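Local coordinates for ESX secretion system protein EccC (Thermomonospora curvata, PDB 4NH0) that forms part of the ESX (type VII) secretion system, which exports proteins such as EsxA and EsxB, and may be its ATP-driven translocase, at residues Arg387-Leu400 against Gly410-Val422. Numbering follows the deposited sequence.
Sequences RQEHLRHSGNYASL and GAPLPPMPTLFIV
Arg387 reaches from the helix, its chain bent at chi3, toward the start of strand 418-424 and lays one face of its guanidinium against Leu419, whose CB is 3.9 Å from NH1. An arginine suits this buried place because its charged end has company: NH1 forms a salt bridge with Glu383 and NE donates a hydrogen bond to the carbonyl oxygen of Leu450, while the apolar wall of Leu419 packs against the flat group. One turn on, His390 has CG anti to the backbone N (chi1 -166°), which turns the ring to Pro414; Pro414 CG meets its edge, 4.0 Å from NE2, and Met416 SD lies obliquely 4.5 Å from the ring centroid. Buried Leu391 offers the thioether methyl a branched apolar end, CD2 3.7 Å from Met416 CE. Met416, long and flexible, places that methyl between Leu391 and Leu400, just before the chain enters strand 418-424, an inner parallel strand of the first FtsK domain's P-loop NTPase sheet. Past the helix end, Tyr397 is long enough to bring OH to 3.6 Å from Leu413 CD1. Leu400, opening helix 400-410, sets CD1 3.7 Å from Met416 CE and CD2 3.7 Å from Thr418 CG2. With an alanine here, CG and both methyls are gone, which would probably open a gap beside Thr418 CG2 and leave the Met416 methyl less firmly held.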
loop_
_atom_site.group_PDB
_atom_site.type_symbol
_atom_site.label_atom_id
_atom_site.label_comp_id
_atom_site.label_asym_id
_atom_site.label_seq_id
_atom_site.Cartn_x
_atom_site.Cartn_y
_atom_site.Cartn_z
ATOM N N ARG A 387 3.239 32.763 -14.818
ATOM C CA ARG A 387 3.213 33.930 -15.685
ATOM C C ARG A 387 4.501 34.760 -15.597
ATOM O O ARG A 387 4.934 35.319 -16.599
ATOM C CB ARG A 387 2.002 34.808 -15.363
ATOM C CG ARG A 387 0.669 34.197 -15.753
ATOM C CD ARG A 387 -0.481 35.121 -15.398
ATOM N NE ARG A 387 -1.124 35.674 -16.583
ATOM C CZ ARG A 387 -2.121 35.079 -17.226
ATOM N NH1 ARG A 387 -2.579 33.912 -16.796
ATOM N NH2 ARG A 387 -2.655 35.643 -18.296
ATOM N N GLN A 388 5.055 34.866 -14.392
ATOM C CA GLN A 388 6.296 35.580 -14.145
ATOM C C GLN A 388 7.520 34.979 -14.795
ATOM O O GLN A 388 8.249 35.648 -15.503
ATOM C CB GLN A 388 6.556 35.507 -12.657
ATOM C CG GLN A 388 6.895 36.806 -11.982
ATOM C CD GLN A 388 6.883 36.661 -10.477
ATOM O OE1 GLN A 388 6.955 35.558 -9.959
ATOM N NE2 GLN A 388 6.792 37.775 -9.771
ATOM N N GLU A 389 7.699 33.684 -14.602
ATOM C CA GLU A 389 8.782 32.932 -15.224
ATOM C C GLU A 389 8.628 32.900 -16.737
ATOM O O GLU A 389 9.615 32.800 -17.458
ATOM C CB GLU A 389 8.847 31.509 -14.676
ATOM C CG GLU A 389 10.036 31.249 -13.749
ATOM C CD GLU A 389 11.355 31.120 -14.500
ATOM O OE1 GLU A 389 11.362 30.574 -15.626
ATOM O OE2 GLU A 389 12.385 31.576 -13.962
ATOM N N HIS A 390 7.390 32.987 -17.210
ATOM C CA HIS A 390 7.130 33.099 -18.641
ATOM C C HIS A 390 7.694 34.421 -19.152
ATOM O O HIS A 390 8.260 34.481 -20.240
ATOM C CB HIS A 390 5.629 33.003 -18.928
ATOM C CG HIS A 390 5.297 32.782 -20.376
ATOM N ND1 HIS A 390 6.163 33.075 -21.405
ATOM C CD2 HIS A 390 4.176 32.288 -20.959
ATOM C CE1 HIS A 390 5.598 32.774 -22.555
ATOM N NE2 HIS A 390 4.391 32.295 -22.319
ATOM N N LEU A 391 7.546 35.477 -18.359
ATOM C CA LEU A 391 8.049 36.794 -18.742
ATOM C C LEU A 391 9.558 36.899 -18.550
ATOM O O LEU A 391 10.217 37.716 -19.191
ATOM C CB LEU A 391 7.344 37.894 -17.947
ATOM C CG LEU A 391 5.830 37.993 -18.137
ATOM C CD1 LEU A 391 5.226 39.016 -17.188
ATOM C CD2 LEU A 391 5.500 38.336 -19.579
ATOM N N ARG A 392 10.097 36.072 -17.662
ATOM C CA ARG A 392 11.535 36.025 -17.435
ATOM C C ARG A 392 12.213 35.226 -18.540
ATOM O O ARG A 392 13.342 35.519 -18.934
ATOM C CB ARG A 392 11.848 35.413 -16.069
ATOM N N HIS A 393 11.502 34.222 -19.040
ATOM C CA HIS A 393 12.035 33.299 -20.036
ATOM C C HIS A 393 11.853 33.802 -21.468
ATOM O O HIS A 393 12.819 33.848 -22.229
ATOM C CB HIS A 393 11.375 31.924 -19.865
ATOM C CG HIS A 393 11.778 30.912 -20.891
ATOM N ND1 HIS A 393 11.320 30.946 -22.193
ATOM C CD2 HIS A 393 12.579 29.823 -20.806
ATOM C CE1 HIS A 393 11.832 29.931 -22.865
ATOM N NE2 HIS A 393 12.599 29.233 -22.045
ATOM N N SER A 394 10.623 34.175 -21.824
ATOM C CA SER A 394 10.261 34.534 -23.199
ATOM C C SER A 394 11.258 35.517 -23.801
ATOM O O SER A 394 11.911 35.245 -24.804
ATOM C CB SER A 394 8.857 35.133 -23.217
ATOM O OG SER A 394 7.961 34.270 -22.540
ATOM N N GLY A 395 11.328 36.680 -23.176
ATOM C CA GLY A 395 12.439 37.596 -23.309
ATOM C C GLY A 395 12.651 37.918 -21.852
ATOM O O GLY A 395 12.255 37.125 -21.006
ATOM N N ASN A 396 13.235 39.062 -21.531
ATOM C CA ASN A 396 13.230 39.468 -20.137
ATOM C C ASN A 396 12.301 40.661 -19.955
ATOM O O ASN A 396 12.719 41.733 -19.522
ATOM C CB ASN A 396 14.639 39.784 -19.643
ATOM C CG ASN A 396 14.784 39.584 -18.144
ATOM O OD1 ASN A 396 13.957 40.052 -17.361
ATOM N ND2 ASN A 396 15.827 38.867 -17.740
ATOM N N TYR A 397 11.031 40.454 -20.296
ATOM C CA TYR A 397 10.020 41.500 -20.211
ATOM C C TYR A 397 9.712 41.862 -18.764
ATOM O O TYR A 397 10.218 41.235 -17.833
ATOM C CB TYR A 397 8.736 41.067 -20.921
ATOM C CG TYR A 397 8.930 40.673 -22.368
ATOM C CD1 TYR A 397 9.037 41.637 -23.361
ATOM C CD2 TYR A 397 8.997 39.338 -22.741
ATOM C CE1 TYR A 397 9.212 41.282 -24.685
ATOM C CE2 TYR A 397 9.171 38.973 -24.062
ATOM C CZ TYR A 397 9.278 39.949 -25.029
ATOM O OH TYR A 397 9.452 39.592 -26.346
ATOM N N ALA A 398 8.871 42.875 -18.581
ATOM C CA ALA A 398 8.511 43.332 -17.247
ATOM C C ALA A 398 7.013 43.197 -17.003
ATOM O O ALA A 398 6.577 42.995 -15.871
ATOM C CB ALA A 398 8.951 44.773 -17.046
ATOM N N SER A 399 6.229 43.308 -18.069
ATOM C CA SER A 399 4.778 43.224 -17.955
ATOM C C SER A 399 4.161 42.482 -19.134
ATOM O O SER A 399 4.807 42.284 -20.162
ATOM C CB SER A 399 4.169 44.622 -17.846
ATOM O OG SER A 399 4.337 45.347 -19.051
ATOM N N LEU A 400 2.904 42.078 -18.976
ATOM C CA LEU A 400 2.178 41.390 -20.035
ATOM C C LEU A 400 2.010 42.299 -21.244
ATOM O O LEU A 400 2.065 41.840 -22.383
ATOM C CB LEU A 400 0.811 40.910 -19.532
ATOM C CG LEU A 400 -0.114 40.180 -20.513
ATOM C CD1 LEU A 400 -0.889 39.090 -19.792
ATOM C CD2 LEU A 400 -1.083 41.140 -21.194
ATOM N N GLY A 410 5.978 42.549 -34.214
ATOM C CA GLY A 410 6.576 41.752 -35.262
ATOM C C GLY A 410 7.433 40.675 -34.631
ATOM O O GLY A 410 8.647 40.641 -34.825
ATOM N N ALA A 411 6.796 39.797 -33.863
ATOM C CA ALA A 411 7.514 38.743 -33.158
ATOM C C ALA A 411 6.743 37.429 -33.162
ATOM O O ALA A 411 5.529 37.415 -33.365
ATOM C CB ALA A 411 7.810 39.172 -31.728
ATOM N N PRO A 412 7.460 36.314 -32.962
ATOM C CA PRO A 412 6.854 34.992 -32.795
ATOM C C PRO A 412 6.749 34.575 -31.327
ATOM O O PRO A 412 7.736 34.147 -30.729
ATOM C CB PRO A 412 7.815 34.082 -33.557
ATOM C CG PRO A 412 9.154 34.738 -33.376
ATOM C CD PRO A 412 8.915 36.220 -33.188
ATOM N N LEU A 413 5.558 34.701 -30.754
ATOM C CA LEU A 413 5.337 34.323 -29.365
ATOM C C LEU A 413 3.955 33.714 -29.182
ATOM O O LEU A 413 3.028 34.042 -29.923
ATOM C CB LEU A 413 5.509 35.535 -28.445
ATOM C CG LEU A 413 6.949 35.923 -28.103
ATOM C CD1 LEU A 413 6.985 37.161 -27.222
ATOM C CD2 LEU A 413 7.664 34.762 -27.429
ATOM N N PRO A 414 3.811 32.813 -28.200
ATOM C CA PRO A 414 2.478 32.278 -27.920
ATOM C C PRO A 414 1.589 33.361 -27.333
ATOM O O PRO A 414 2.087 34.220 -26.604
ATOM C CB PRO A 414 2.750 31.169 -26.901
ATOM C CG PRO A 414 3.998 31.602 -26.215
ATOM C CD PRO A 414 4.825 32.279 -27.273
ATOM N N PRO A 415 0.293 33.342 -27.665
ATOM C CA PRO A 415 -0.622 34.305 -27.051
ATOM C C PRO A 415 -0.721 34.088 -25.547
ATOM O O PRO A 415 -0.929 32.958 -25.108
ATOM C CB PRO A 415 -1.961 34.009 -27.735
ATOM C CG PRO A 415 -1.599 33.314 -29.006
ATOM C CD PRO A 415 -0.371 32.519 -28.689
ATOM N N MET A 416 -0.549 35.151 -24.771
ATOM C CA MET A 416 -0.777 35.074 -23.335
ATOM C C MET A 416 -1.884 36.041 -22.949
ATOM O O MET A 416 -1.659 37.246 -22.849
ATOM C CB MET A 416 0.498 35.376 -22.550
ATOM C CG MET A 416 0.352 35.138 -21.055
ATOM S SD MET A 416 1.862 35.463 -20.131
ATOM C CE MET A 416 2.164 37.170 -20.576
ATOM N N PRO A 417 -3.092 35.506 -22.734
ATOM C CA PRO A 417 -4.296 36.286 -22.440
ATOM C C PRO A 417 -4.276 36.881 -21.041
ATOM O O PRO A 417 -3.666 36.305 -20.145
ATOM C CB PRO A 417 -5.411 35.249 -22.569
ATOM C CG PRO A 417 -4.762 33.975 -22.182
ATOM C CD PRO A 417 -3.361 34.058 -22.715
ATOM N N THR A 418 -4.933 38.021 -20.858
ATOM C CA THR A 418 -5.102 38.577 -19.524
ATOM C C THR A 418 -6.052 37.685 -18.741
ATOM O O THR A 418 -6.969 37.097 -19.312
ATOM C CB THR A 418 -5.648 40.014 -19.556
ATOM O OG1 THR A 418 -6.880 40.043 -20.284
ATOM C CG2 THR A 418 -4.653 40.949 -20.218
ATOM N N LEU A 419 -5.830 37.578 -17.437
ATOM C CA LEU A 419 -6.661 36.718 -16.608
ATOM C C LEU A 419 -7.607 37.533 -15.739
ATOM O O LEU A 419 -7.176 38.379 -14.959
ATOM C CB LEU A 419 -5.791 35.816 -15.733
ATOM C CG LEU A 419 -6.556 34.746 -14.957
ATOM C CD1 LEU A 419 -7.307 33.846 -15.919
ATOM C CD2 LEU A 419 -5.614 33.934 -14.086
ATOM N N PHE A 420 -8.902 37.274 -15.883
ATOM C CA PHE A 420 -9.907 37.936 -15.065
ATOM C C PHE A 420 -10.430 36.974 -14.008
ATOM O O PHE A 420 -11.022 35.946 -14.330
ATOM C CB PHE A 420 -11.059 38.451 -15.928
ATOM C CG PHE A 420 -11.951 39.434 -15.223
ATOM C CD1 PHE A 420 -11.504 40.119 -14.107
ATOM C CD2 PHE A 420 -13.241 39.664 -15.672
ATOM C CE1 PHE A 420 -12.323 41.020 -13.457
ATOM C CE2 PHE A 420 -14.063 40.563 -15.024
ATOM C CZ PHE A 420 -13.603 41.241 -13.915
ATOM N N ILE A 421 -10.205 37.311 -12.743
ATOM C CA ILE A 421 -10.630 36.456 -11.644
ATOM C C ILE A 421 -11.830 37.046 -10.915
ATOM O O ILE A 421 -11.752 38.136 -10.352
ATOM C CB ILE A 421 -9.493 36.228 -10.639
ATOM C CG1 ILE A 421 -8.256 35.684 -11.355
ATOM C CG2 ILE A 421 -9.937 35.276 -9.543
ATOM C CD1 ILE A 421 -7.073 35.466 -10.442
ATOM N N VAL A 422 -12.938 36.316 -10.933
ATOM C CA VAL A 422 -14.158 36.754 -10.271
ATOM C C VAL A 422 -14.453 35.879 -9.059
ATOM O O VAL A 422 -14.929 34.753 -9.198
ATOM C CB VAL A 422 -15.359 36.721 -11.228
ATOM C CG1 VAL A 422 -16.577 37.340 -10.571
ATOM C CG2 VAL A 422 -15.023 37.448 -12.518
#